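Local atomic coordinates of putative sugar ABC transporter (Yersinia enterocolitica subsp. enterocolitica 8081, PDB entry 5ULB), a protein that probably binds methylthioribose or a similar sugar for an ABC transporter, and holds a selenium analogue of methylthioribose. Residues A[8-13]-A[276-281]; A[46-51]-A[326-331]; A[59-64]-A[83-88]; A[258-263]-A[288-293]. All blocks are in the same frame, centred on the assembly; numbering follows the deposited sequence. Where two conformers were deposited one is given.

Contact 1 (A[8-13]-A[276-281])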
loop_
_atom_site.group_PDB
_atom_site.type_symbol
_atom_site.label_atom_id
_atom_site.label_comp_id
_atom_site.label_asym_id
_atom_site.label_seq_id
_atom_site.Cartn_x
_atom_site.Cartn_y
_atom_site.Cartn_z
ATOM N N PRO A 8 -30.270 -10.634 7.600
ATOM C CA PRO A 8 -30.174 -10.337 9.009
ATOM C C PRO A 8 -28.753 -10.120 9.445
ATOM O O PRO A 8 -27.776 -10.754 8.959
ATOM C CB PRO A 8 -30.660 -11.604 9.680
ATOM C CG PRO A 8 -31.537 -12.212 8.710
ATOM C CD PRO A 8 -30.857 -11.957 7.421
ATOM N N ILE A 9 -28.580 -9.165 10.358
ATOM C CA ILE A 9 -27.279 -8.949 11.014
ATOM C C ILE A 9 -26.881 -10.188 11.813
ATOM O O ILE A 9 -27.706 -10.609 12.625
ATOM C CB ILE A 9 -27.324 -7.628 11.806
ATOM C CG1 ILE A 9 -27.562 -6.435 10.853
ATOM C CG2 ILE A 9 -26.007 -7.435 12.613
ATOM C CD1 ILE A 9 -28.058 -5.214 11.577
ATOM N N PRO A 10 -25.650 -10.717 11.621
ATOM C CA PRO A 10 -25.224 -11.893 12.449
ATOM C C PRO A 10 -25.326 -11.624 13.928
ATOM O O PRO A 10 -25.057 -10.514 14.403
ATOM C CB PRO A 10 -23.761 -12.026 12.049
ATOM C CG PRO A 10 -23.777 -11.551 10.678
ATOM C CD PRO A 10 -24.654 -10.365 10.639
ATOM N N ASP A 11 -25.695 -12.638 14.672
ATOM C CA ASP A 11 -25.918 -12.518 16.066
ATOM C C ASP A 11 -24.767 -11.910 16.845
ATOM O O ASP A 11 -25.042 -11.151 17.778
ATOM C CB ASP A 11 -26.238 -13.912 16.603
ATOM C CG ASP A 11 -26.494 -13.948 18.090
ATOM O OD1 ASP A 11 -27.543 -13.355 18.484
ATOM O OD2 ASP A 11 -25.675 -14.610 18.802
ATOM N N ALA A 12 -23.520 -12.307 16.583
ATOM C CA ALA A 12 -22.436 -11.831 17.406
ATOM C C ALA A 12 -22.315 -10.315 17.267
ATOM O O ALA A 12 -21.875 -9.664 18.202
ATOM C CB ALA A 12 -21.116 -12.481 17.025
ATOM N N ILE A 13 -22.717 -9.729 16.120
ATOM C CA ILE A 13 -22.717 -8.249 15.976
ATOM C C ILE A 13 -23.979 -7.668 16.599
ATOM O O ILE A 13 -23.888 -6.718 17.404
ATOM C CB ILE A 13 -22.507 -7.897 14.523
ATOM C CG1 ILE A 13 -21.013 -8.270 14.146
ATOM C CG2 ILE A 13 -22.720 -6.429 14.221
ATOM C CD1 ILE A 13 -20.729 -8.114 12.689
ATOM N N LYS A 276 -14.911 -12.170 10.418
ATOM C CA LYS A 276 -14.395 -12.963 11.518
ATOM C C LYS A 276 -15.206 -12.736 12.793
ATOM O O LYS A 276 -15.570 -13.702 13.483
ATOM C CB LYS A 276 -12.942 -12.618 11.786
ATOM C CG LYS A 276 -11.997 -13.075 10.622
ATOM C CD LYS A 276 -10.641 -12.433 10.706
ATOM C CE LYS A 276 -9.754 -12.664 9.462
ATOM N NZ LYS A 276 -9.508 -14.112 9.262
ATOM N N ILE A 277 -15.552 -11.457 13.099
ATOM C CA ILE A 277 -16.345 -11.194 14.317
ATOM C C ILE A 277 -17.691 -11.887 14.186
ATOM O O ILE A 277 -18.221 -12.407 15.150
ATOM C CB ILE A 277 -16.468 -9.680 14.487
ATOM C CG1 ILE A 277 -15.099 -9.101 14.911
ATOM C CG2 ILE A 277 -17.424 -9.343 15.618
ATOM C CD1 ILE A 277 -14.972 -7.574 14.833
ATOM N N ALA A 278 -18.274 -11.863 12.968
ATOM C CA ALA A 278 -19.572 -12.492 12.728
ATOM C C ALA A 278 -19.554 -13.995 12.733
ATOM O O ALA A 278 -20.632 -14.618 12.722
ATOM C CB ALA A 278 -20.087 -12.018 11.411
ATOM N N GLY A 279 -18.376 -14.584 12.704
ATOM C CA GLY A 279 -18.290 -16.068 12.681
ATOM C C GLY A 279 -18.378 -16.692 11.274
ATOM O O GLY A 279 -18.640 -17.898 11.175
ATOM N N GLU A 280 -18.130 -15.919 10.245
ATOM C CA GLU A 280 -18.153 -16.360 8.839
ATOM C C GLU A 280 -16.772 -16.761 8.379
ATOM O O GLU A 280 -15.776 -16.136 8.783
ATOM C CB GLU A 280 -18.729 -15.268 7.945
ATOM C CG GLU A 280 -20.186 -14.979 8.144
ATOM C CD GLU A 280 -20.755 -13.936 7.199
ATOM O OE1 GLU A 280 -20.015 -13.214 6.430
ATOM O OE2 GLU A 280 -21.960 -13.898 7.095
ATOM N N GLU A 281 -16.688 -17.787 7.538
ATOM C CA GLU A 281 -15.407 -18.255 7.034
ATOM C C GLU A 281 -14.649 -17.171 6.322
ATOM O O GLU A 281 -15.267 -16.426 5.531
ATOM C CB GLU A 281 -15.639 -19.447 6.105
ATOM C CG GLU A 281 -14.386 -20.016 5.465
ATOM C CD GLU A 281 -14.663 -21.159 4.481
ATOM O OE1 GLU A 281 -15.876 -21.420 4.180
ATOM O OE2 GLU A 281 -13.674 -21.783 4.096
HETATM O O HOH W 1 -22.684 -14.417 14.711
#
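Ala12 and Ala278 bring their CA atoms to 5.5 Å, where the first turn of the short helix 11-14 meets the last turn of helix 262-278. Pro10 holds the N-cap position of the first helix. Its ring lies against the methyl group of Ala278, with Pro10 CB 3.7 Å from Ala278 CB and the ring CG almost as near. Ala12 points its methyl group at the other backbone: Ala12 CB is 3.4 Å from Ile277 O. The side chains of Ile13 and Ile277 cross at about a right angle. They touch through Ile13 CG1 and Ile277 CG2, 4.0 Å apart. In Ile277, chi1 of -71° turns the CG2 branch opposite the backbone N and leaves it available to Ile13. Ile13 CD1 reaches on to the Ala278 methyl. The polar link between the segments is a water. It accepts from Ala12 N at 2.9 Å and donates to Ala278 O at 2.9 Å. One water thus serves an N-H from the start of one helix and a carbonyl from the end of the other. Trp327 of helix 327-335 also touches Pro10, Ile13 and Ala278. Glu280, just past the turn, forms a salt bridge with Lys275 through OE1. Gly279 takes a positive phi, and Gly279 N bonds back to Lys276 O. This is the Schellman motif that closes helix 262-278, with the N-terminus of helix 11-14 packed against it at the surface of the periplasmic binding protein fold.

Contact 2 (A[46-51]-A[326-331])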
loop_
_atom_site.group_PDB
_atom_site.type_symbol
_atom_site.label_atom_id
_atom_site.label_comp_id
_atom_site.label_asym_id
_atom_site.label_seq_id
_atom_site.Cartn_x
_atom_site.Cartn_y
_atom_site.Cartn_z
ATOM N N LYS A 46 -17.071 2.948 9.391
ATOM C CA LYS A 46 -18.199 3.822 9.598
ATOM C C LYS A 46 -19.463 3.286 8.934
ATOM O O LYS A 46 -20.527 3.306 9.535
ATOM C CB LYS A 46 -17.871 5.214 9.052
ATOM C CG LYS A 46 -18.905 6.300 9.261
ATOM C CD LYS A 46 -18.492 7.665 8.821
ATOM C CE LYS A 46 -19.654 8.609 8.989
ATOM N NZ LYS A 46 -19.612 9.453 7.747
ATOM N N LYS A 47 -19.304 2.726 7.708
ATOM C CA LYS A 47 -20.451 2.136 6.997
ATOM C C LYS A 47 -21.124 1.049 7.837
ATOM O O LYS A 47 -22.325 0.887 7.855
ATOM C CB LYS A 47 -19.991 1.614 5.639
ATOM C CG LYS A 47 -21.016 0.970 4.799
ATOM C CD LYS A 47 -20.479 0.231 3.557
ATOM C CE LYS A 47 -21.670 -0.446 2.798
ATOM N NZ LYS A 47 -21.201 -1.326 1.678
ATOM N N LEU A 48 -20.253 0.276 8.522
ATOM C CA LEU A 48 -20.742 -0.899 9.282
ATOM C C LEU A 48 -21.102 -0.576 10.707
ATOM O O LEU A 48 -21.570 -1.387 11.454
ATOM C CB LEU A 48 -19.756 -1.987 9.294
ATOM C CG LEU A 48 -19.379 -2.556 7.906
ATOM C CD1 LEU A 48 -18.543 -3.833 8.060
ATOM C CD2 LEU A 48 -20.617 -2.963 7.122
ATOM N N GLY A 49 -20.939 0.675 11.113
ATOM C CA GLY A 49 -21.222 1.130 12.498
ATOM C C GLY A 49 -20.154 0.859 13.499
ATOM O O GLY A 49 -20.439 0.938 14.694
ATOM N N PHE A 50 -18.957 0.534 13.052
ATOM C CA PHE A 50 -17.838 0.216 13.930
ATOM C C PHE A 50 -17.079 1.450 14.348
ATOM O O PHE A 50 -17.006 2.425 13.589
ATOM C CB PHE A 50 -16.867 -0.713 13.234
ATOM C CG PHE A 50 -17.364 -2.109 12.894
ATOM C CD1 PHE A 50 -18.602 -2.571 13.153
ATOM C CD2 PHE A 50 -16.485 -2.957 12.249
ATOM C CE1 PHE A 50 -18.966 -3.901 12.797
ATOM C CE2 PHE A 50 -16.822 -4.217 11.878
ATOM C CZ PHE A 50 -18.049 -4.729 12.143
ATOM N N LYS A 51 -16.537 1.459 15.550
ATOM C CA LYS A 51 -15.560 2.506 15.958
ATOM C C LYS A 51 -14.207 2.007 15.464
ATOM O O LYS A 51 -13.825 0.877 15.723
ATOM C CB LYS A 51 -15.577 2.619 17.443
ATOM C CG LYS A 51 -14.547 3.582 18.021
ATOM C CD LYS A 51 -14.732 3.879 19.492
ATOM C CE LYS A 51 -13.719 4.791 20.181
ATOM N NZ LYS A 51 -13.270 5.929 19.438
ATOM N N PRO A 326 -23.868 -9.856 2.419
ATOM C CA PRO A 326 -25.104 -9.140 2.190
ATOM C C PRO A 326 -25.617 -8.335 3.363
ATOM O O PRO A 326 -26.283 -7.320 3.208
ATOM C CB PRO A 326 -26.103 -10.215 1.859
ATOM C CG PRO A 326 -25.374 -11.494 1.849
ATOM C CD PRO A 326 -23.990 -11.292 2.115
ATOM N N TRP A 327 -25.283 -8.748 4.579
ATOM C CA TRP A 327 -25.695 -8.011 5.788
ATOM C C TRP A 327 -24.890 -6.732 5.949
ATOM O O TRP A 327 -25.205 -5.945 6.851
ATOM C CB TRP A 327 -25.638 -8.889 7.070
ATOM C CG TRP A 327 -24.436 -9.641 7.267
ATOM C CD1 TRP A 327 -24.225 -10.931 6.834
ATOM C CD2 TRP A 327 -23.200 -9.259 7.893
ATOM N NE1 TRP A 327 -22.951 -11.364 7.083
ATOM C CE2 TRP A 327 -22.305 -10.379 7.784
ATOM C CE3 TRP A 327 -22.781 -8.108 8.555
ATOM C CZ2 TRP A 327 -21.064 -10.396 8.338
ATOM C CZ3 TRP A 327 -21.487 -8.085 9.126
ATOM C CH2 TRP A 327 -20.647 -9.229 9.036
ATOM N N PHE A 328 -23.826 -6.470 5.176
ATOM C CA PHE A 328 -23.171 -5.138 5.236
ATOM C C PHE A 328 -24.176 -4.072 4.872
ATOM O O PHE A 328 -24.137 -3.000 5.473
ATOM C CB PHE A 328 -21.958 -5.085 4.344
ATOM C CG PHE A 328 -20.753 -5.913 4.791
ATOM C CD1 PHE A 328 -20.662 -6.584 6.018
ATOM C CD2 PHE A 328 -19.637 -5.960 3.962
ATOM C CE1 PHE A 328 -19.555 -7.309 6.286
ATOM C CE2 PHE A 328 -18.514 -6.705 4.273
ATOM C CZ PHE A 328 -18.483 -7.399 5.447
ATOM N N ALA A 329 -25.037 -4.314 3.851
ATOM C CA ALA A 329 -26.048 -3.375 3.494
ATOM C C ALA A 329 -27.012 -3.135 4.639
ATOM O O ALA A 329 -27.499 -2.017 4.865
ATOM C CB ALA A 329 -26.777 -3.765 2.223
ATOM N N THR A 330 -27.357 -4.180 5.359
ATOM C CA THR A 330 -28.267 -4.035 6.489
ATOM C C THR A 330 -27.646 -3.122 7.519
ATOM O O THR A 330 -28.327 -2.298 8.113
ATOM C CB THR A 330 -28.583 -5.458 7.055
ATOM O OG1 THR A 330 -28.944 -6.275 5.934
ATOM C CG2 THR A 330 -29.684 -5.382 8.029
ATOM N N LEU A 331 -26.397 -3.400 7.862
ATOM C CA LEU A 331 -25.642 -2.558 8.819
ATOM C C LEU A 331 -25.538 -1.156 8.365
ATOM O O LEU A 331 -25.717 -0.245 9.198
ATOM C CB LEU A 331 -24.233 -3.055 9.112
ATOM C CG LEU A 331 -24.225 -4.128 10.085
ATOM C CD1 LEU A 331 -22.810 -4.694 10.175
ATOM C CD2 LEU A 331 -24.613 -3.662 11.450
#
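Leu48 packs on Phe328 and Leu331, joining the end of helix 32-48 to the start of the C-terminal helix 327-335. The ring contact is a CH-pi interaction. Leu48 CD1 stands over one face of Phe328, 4.2 Å from the ring centroid and 18° off the ring normal. At the edge of the same ring, in its plane, lies Trp327 CZ3. The aliphatic contacts use the other branch: Leu48 CD2 is 3.7 Å from Phe328 CB and 4.1 Å from Leu331 CB. Chi1 of -61° sets Leu48 CG opposite its carbonyl carbon, and the fork then spans both partners. In the periplasmic binding protein fold, this places the C-terminal helix against the lobe that carries the chain's first strands. Helix 262-278 adds Leu270 and Ala274 against Leu48, and Arg271 against Phe328. Side chain also meets backbone here. Both methyl carbons of Leu331, CD1 and CD2, lie 3.8 Å from Leu48 O. The Lys47 chain runs out extended past the apolar group, and its CE comes to 4.4 Å from Phe328 O. Gly49 then turns the chain with a positive phi in a Schellman motif, and Leu48 CB sits over the centre of the Phe50 ring.

Contact 3 (A[59-64]-A[83-88])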
loop_
_atom_site.group_PDB
_atom_site.type_symbol
_atom_site.label_atom_id
_atom_site.label_comp_id
_atom_site.label_asym_id
_atom_site.label_seq_id
_atom_site.Cartn_x
_atom_site.Cartn_y
_atom_site.Cartn_z
ATOM N N GLY A 59 7.209 4.195 11.481
ATOM C CA GLY A 59 8.302 3.272 11.143
ATOM C C GLY A 59 9.140 2.796 12.298
ATOM O O GLY A 59 10.064 2.015 12.086
ATOM N N ASP A 60 8.772 3.169 13.552
ATOM C CA ASP A 60 9.516 2.778 14.737
ATOM C C ASP A 60 8.882 1.515 15.236
ATOM O O ASP A 60 7.758 1.493 15.741
ATOM C CB ASP A 60 9.469 3.929 15.750
ATOM C CG ASP A 60 10.053 3.654 17.078
ATOM O OD1 ASP A 60 10.117 2.545 17.521
ATOM O OD2 ASP A 60 10.523 4.650 17.742
ATOM N N ASP A 61 9.643 0.408 15.122
ATOM C CA ASP A 61 9.086 -0.861 15.459
ATOM C C ASP A 61 8.717 -1.008 16.934
ATOM O O ASP A 61 7.797 -1.786 17.301
ATOM C CB ASP A 61 10.029 -1.967 15.059
ATOM C CG ASP A 61 10.227 -2.076 13.519
ATOM O OD1 ASP A 61 9.362 -2.604 12.827
ATOM O OD2 ASP A 61 11.258 -1.482 13.075
ATOM N N ALA A 62 9.457 -0.328 17.821
ATOM C CA ALA A 62 9.117 -0.323 19.238
ATOM C C ALA A 62 7.800 0.305 19.511
ATOM O O ALA A 62 6.973 -0.255 20.289
ATOM C CB ALA A 62 10.174 0.305 20.049
ATOM N N ARG A 63 7.551 1.416 18.857
ATOM C CA ARG A 63 6.272 2.145 19.023
ATOM C C ARG A 63 5.153 1.292 18.409
ATOM O O ARG A 63 4.046 1.192 18.989
ATOM C CB ARG A 63 6.347 3.498 18.380
ATOM C CG ARG A 63 7.362 4.429 19.094
ATOM C CD ARG A 63 7.454 5.876 18.632
ATOM N NE ARG A 63 6.295 6.612 19.119
ATOM C CZ ARG A 63 5.230 6.893 18.411
ATOM N NH1 ARG A 63 4.250 7.569 19.039
ATOM N NH2 ARG A 63 5.144 6.523 17.126
ATOM N N PHE A 64 5.389 0.603 17.276
ATOM C CA PHE A 64 4.433 -0.310 16.664
ATOM C C PHE A 64 4.002 -1.373 17.671
ATOM O O PHE A 64 2.804 -1.586 17.932
ATOM C CB PHE A 64 5.042 -0.946 15.446
ATOM C CG PHE A 64 4.070 -1.887 14.722
ATOM C CD1 PHE A 64 3.170 -1.366 13.803
ATOM C CD2 PHE A 64 4.100 -3.204 14.930
ATOM C CE1 PHE A 64 2.363 -2.224 13.126
ATOM C CE2 PHE A 64 3.241 -4.064 14.267
ATOM C CZ PHE A 64 2.377 -3.565 13.406
ATOM N N GLN A 83 2.260 -3.521 7.681
ATOM C CA GLN A 83 3.682 -3.380 7.674
ATOM C C GLN A 83 4.379 -3.810 8.956
ATOM O O GLN A 83 5.494 -3.385 9.267
ATOM C CB GLN A 83 4.184 -1.976 7.238
ATOM C CG GLN A 83 3.955 -1.642 5.709
ATOM C CD GLN A 83 2.630 -1.188 5.386
ATOM O OE1 GLN A 83 1.932 -0.674 6.263
ATOM N NE2 GLN A 83 2.191 -1.372 4.149
ATOM N N GLY A 84 3.774 -4.769 9.673
ATOM C CA GLY A 84 4.490 -5.402 10.818
ATOM C C GLY A 84 5.669 -6.198 10.331
ATOM O O GLY A 84 5.564 -6.922 9.331
ATOM N N ARG A 85 6.800 -6.058 11.011
ATOM C CA ARG A 85 8.045 -6.665 10.564
ATOM C C ARG A 85 8.416 -7.890 11.398
ATOM O O ARG A 85 7.914 -8.126 12.513
ATOM C CB ARG A 85 9.185 -5.625 10.556
ATOM C CG ARG A 85 8.967 -4.529 9.578
ATOM C CD ARG A 85 10.106 -3.473 9.540
ATOM N NE ARG A 85 11.384 -4.096 9.527
ATOM C CZ ARG A 85 12.446 -3.432 9.407
ATOM N NH1 ARG A 85 13.619 -4.090 9.388
ATOM N NH2 ARG A 85 12.302 -2.117 9.398
ATOM N N ASP A 86 9.361 -8.617 10.850
ATOM C CA ASP A 86 10.114 -9.561 11.669
ATOM C C ASP A 86 11.031 -8.787 12.606
ATOM O O ASP A 86 11.465 -7.698 12.291
ATOM C CB ASP A 86 11.022 -10.420 10.705
ATOM C CG ASP A 86 10.270 -11.629 10.066
ATOM O OD1 ASP A 86 9.513 -12.313 10.805
ATOM O OD2 ASP A 86 10.555 -11.855 8.879
ATOM N N PRO A 87 11.326 -9.340 13.759
ATOM C CA PRO A 87 11.036 -10.730 14.213
ATOM C C PRO A 87 9.771 -10.853 14.997
ATOM O O PRO A 87 9.356 -11.991 15.330
ATOM C CB PRO A 87 12.195 -10.995 15.197
ATOM C CG PRO A 87 12.482 -9.683 15.778
ATOM C CD PRO A 87 12.343 -8.678 14.622
ATOM N N TYR A 88 9.144 -9.729 15.312
ATOM C CA TYR A 88 8.117 -9.752 16.384
ATOM C C TYR A 88 6.650 -10.063 15.936
ATOM O O TYR A 88 5.796 -10.344 16.808
ATOM C CB TYR A 88 8.165 -8.395 17.156
ATOM C CG TYR A 88 7.978 -7.242 16.167
ATOM C CD1 TYR A 88 6.734 -6.905 15.737
ATOM C CD2 TYR A 88 9.116 -6.534 15.633
ATOM C CE1 TYR A 88 6.527 -5.868 14.836
ATOM C CE2 TYR A 88 8.934 -5.544 14.701
ATOM C CZ TYR A 88 7.605 -5.183 14.287
ATOM O OH TYR A 88 7.442 -4.234 13.329
HETATM O O HOH W 2 10.609 -0.450 10.806
#
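Asp61 and Phe64 meet Arg85 and Tyr88 in a mixed polar and aromatic contact, between the first turn of helix 61-73 and the loop that follows strand 78-82. Tyr88 OH donates to Asp61 OD1 at 2.6 Å, using the anti lone pair of that oxygen. The same hydroxyl accepts from Arg85 N at 3.0 Å, so two bonds grip it. Asn27 ND2 also bonds Asp61 OD1. Arg85 O lies 3.3 Å above the Tyr88 ring plane, over its centre; the loop curls over its own tyrosine. The salt bridge is long: Asp61 OD2 is 3.9 Å from Arg85 NH2, over a face of the guanidinium, and no N-H points at it. A water mends this gap. It donates to Asp61 OD2 and Gly59 O and accepts from Arg85 NH2. The loop follows a strand of the parallel beta-alpha-beta lobe and borders the sugar cleft of this periplasmic binding protein. Gln83 makes a weak hydrogen bond to the sugar O4, and Arg85 has a cation-pi contact with Phe153 of the pocket. Phe64 has CG opposite its backbone N (chi1 -178°), which sends the ring toward the loop. Its CZ rests 3.8 Å from Gly84 CA. The Phe64 and Tyr88 rings meet rim to rim, planes at 49°, with Phe64 CD2 3.6 Å from Tyr88 CE1.

Contact 4 (A[258-263]-A[288-293])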
loop_
_atom_site.group_PDB
_atom_site.type_symbol
_atom_site.label_atom_id
_atom_site.label_comp_id
_atom_site.label_asym_id
_atom_site.label_seq_id
_atom_site.Cartn_x
_atom_site.Cartn_y
_atom_site.Cartn_z
ATOM N N VAL A 258 2.102 1.556 -11.215
ATOM C CA VAL A 258 1.431 0.267 -11.142
ATOM C C VAL A 258 0.904 0.160 -9.691
ATOM O O VAL A 258 1.745 0.276 -8.787
ATOM C CB VAL A 258 2.364 -0.886 -11.526
ATOM C CG1 VAL A 258 1.566 -2.166 -11.516
ATOM C CG2 VAL A 258 2.951 -0.651 -12.900
ATOM N N ALA A 259 -0.410 -0.012 -9.557
ATOM C CA ALA A 259 -0.959 0.266 -8.204
ATOM C C ALA A 259 -2.270 -0.434 -7.928
ATOM O O ALA A 259 -3.005 -0.781 -8.840
ATOM C CB ALA A 259 -1.175 1.774 -8.081
ATOM N N VAL A 260 -2.502 -0.598 -6.635
ATOM C CA VAL A 260 -3.781 -0.964 -6.054
ATOM C C VAL A 260 -4.290 0.251 -5.304
ATOM O O VAL A 260 -3.485 0.953 -4.638
ATOM C CB VAL A 260 -3.645 -2.197 -5.090
ATOM C CG1 VAL A 260 -4.949 -2.577 -4.469
ATOM C CG2 VAL A 260 -2.995 -3.398 -5.794
ATOM N N ASP A 261 -5.561 0.496 -5.314
ATOM C CA ASP A 261 -6.144 1.645 -4.550
ATOM C C ASP A 261 -5.988 1.291 -3.036
ATOM O O ASP A 261 -6.577 0.324 -2.560
ATOM C CB ASP A 261 -7.631 1.795 -4.839
ATOM C CG ASP A 261 -8.301 2.979 -4.140
ATOM O OD1 ASP A 261 -7.645 3.615 -3.273
ATOM O OD2 ASP A 261 -9.474 3.221 -4.506
ATOM N N PRO A 262 -5.190 2.081 -2.271
ATOM C CA PRO A 262 -5.058 1.742 -0.856
ATOM C C PRO A 262 -6.291 1.866 -0.103
ATOM O O PRO A 262 -6.396 1.162 0.951
ATOM C CB PRO A 262 -3.914 2.709 -0.399
ATOM C CG PRO A 262 -3.277 3.268 -1.616
ATOM C CD PRO A 262 -4.384 3.258 -2.639
ATOM N N LYS A 263 -7.253 2.669 -0.523
ATOM C CA LYS A 263 -8.523 2.725 0.189
ATOM C C LYS A 263 -9.195 1.349 0.123
ATOM O O LYS A 263 -9.867 0.958 1.072
ATOM C CB LYS A 263 -9.454 3.723 -0.453
ATOM C CG LYS A 263 -9.015 5.152 -0.285
ATOM C CD LYS A 263 -10.167 6.124 -0.608
ATOM C CE LYS A 263 -11.500 5.433 -0.667
ATOM N NZ LYS A 263 -12.377 5.384 0.578
ATOM N N PHE A 288 -4.355 -8.731 -3.505
ATOM C CA PHE A 288 -4.980 -7.732 -4.291
ATOM C C PHE A 288 -4.340 -7.665 -5.677
ATOM O O PHE A 288 -3.162 -7.825 -5.794
ATOM C CB PHE A 288 -4.782 -6.333 -3.623
ATOM C CG PHE A 288 -5.451 -6.249 -2.288
ATOM C CD1 PHE A 288 -6.754 -5.848 -2.177
ATOM C CD2 PHE A 288 -4.788 -6.524 -1.125
ATOM C CE1 PHE A 288 -7.401 -5.793 -0.931
ATOM C CE2 PHE A 288 -5.404 -6.465 0.169
ATOM C CZ PHE A 288 -6.734 -6.126 0.233
ATOM N N ARG A 289 -5.119 -7.299 -6.658
ATOM C CA ARG A 289 -4.632 -7.131 -8.069
ATOM C C ARG A 289 -4.457 -5.672 -8.420
ATOM O O ARG A 289 -5.363 -4.834 -8.131
ATOM C CB ARG A 289 -5.667 -7.796 -9.055
ATOM C CG ARG A 289 -5.732 -9.286 -8.888
ATOM C CD ARG A 289 -6.385 -10.036 -10.041
ATOM N NE ARG A 289 -6.849 -11.309 -9.437
ATOM C CZ ARG A 289 -8.054 -11.421 -8.966
ATOM N NH1 ARG A 289 -8.818 -10.378 -9.156
ATOM N NH2 ARG A 289 -8.484 -12.505 -8.405
ATOM N N ALA A 290 -3.414 -5.397 -9.167
ATOM C CA ALA A 290 -3.108 -3.968 -9.520
ATOM C C ALA A 290 -3.429 -3.683 -10.938
ATOM O O ALA A 290 -3.679 -4.604 -11.768
ATOM C CB ALA A 290 -1.683 -3.652 -9.317
ATOM N N ALA A 291 -3.497 -2.408 -11.280
ATOM C CA ALA A 291 -3.631 -1.892 -12.595
ATOM C C ALA A 291 -2.408 -1.067 -12.942
ATOM O O ALA A 291 -1.799 -0.445 -12.076
ATOM C CB ALA A 291 -4.891 -1.011 -12.723
ATOM N N SER A 292 -2.062 -1.062 -14.231
ATOM C CA SER A 292 -0.952 -0.288 -14.693
ATOM C C SER A 292 -1.518 1.011 -15.321
ATOM O O SER A 292 -2.271 0.941 -16.301
ATOM C CB SER A 292 -0.147 -1.043 -15.731
ATOM O OG SER A 292 0.298 -2.285 -15.115
ATOM N N ILE A 293 -1.046 2.134 -14.791
ATOM C CA ILE A 293 -1.599 3.433 -15.110
ATOM C C ILE A 293 -0.549 4.214 -15.914
ATOM O O ILE A 293 0.441 4.649 -15.373
ATOM C CB ILE A 293 -1.973 4.251 -13.843
ATOM C CG1 ILE A 293 -2.874 3.453 -12.928
ATOM C CG2 ILE A 293 -2.589 5.631 -14.194
ATOM C CD1 ILE A 293 -3.018 3.996 -11.532
HETATM O O HOH W 3 -5.777 -2.398 -9.082
#
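Phe288 offers the flat ring of this contact, and Val260 CG1 comes to it obliquely; Tyr286 packs edge-to-face with the same ring. The closer approach is at the ring's root, where Val260 CG1 is 3.9 Å from Phe288 CB. With CG1 opposite the backbone N (chi1 179°), Val260 puts that methyl against Phe288 and turns CG2 to the backbone of the opposing segment, 3.6 Å from Arg289 O. CG2 also touches the Ala290 methyl. The peptide groups of Ala259 and Ala291 form an antiparallel hydrogen-bonded pair. Ala259 N donates to Ala291 O at 2.9 Å, and Ala291 N returns a bond of 3.0 Å to Ala259 O. These segments are consistent with two of the hinge crossovers between the lobes of a type I periplasmic binding protein: strand 254-259 gives way here to helix 262-278. Val258 and Ser292 form the neighbouring non-hydrogen-bonded pair, with Ser292 OG 3.8 Å from Val258 CG1. Leu127 and Glu130 of helix 124-138 touch the Val258 side of the sheet. On the other face, Ala259 CB approaches Ile293 CD1. A water donates to Ala259 O and, at 2.6 Å, to Arg289 O, where the strands part.

In the fold
Contacts 1 and 2 form one continuous patch, their centres 11 Å apart. Trp327 belongs to contact 2 and packs into contact 1, where Trp327 NE1 lies 2.7 Å from Glu280 OE2, a probable hydrogen bond. Contacts 3 and 4 approach the bound sugar separately. The side chain of Arg85 in contact 3 is about 8 Å from the sugar. The side chain of Val260 in contact 4 is about 7 Å from the sugar. The nearest atoms of contacts 3 and 4 are about 9 Å apart. Helix 262-278 links the two regions, since it starts in contact 4 and ends in contact 1, whose centres are 29 Å apart. Contact 3 lies about 31 Å, centre to centre, from both contact 1 and contact 2.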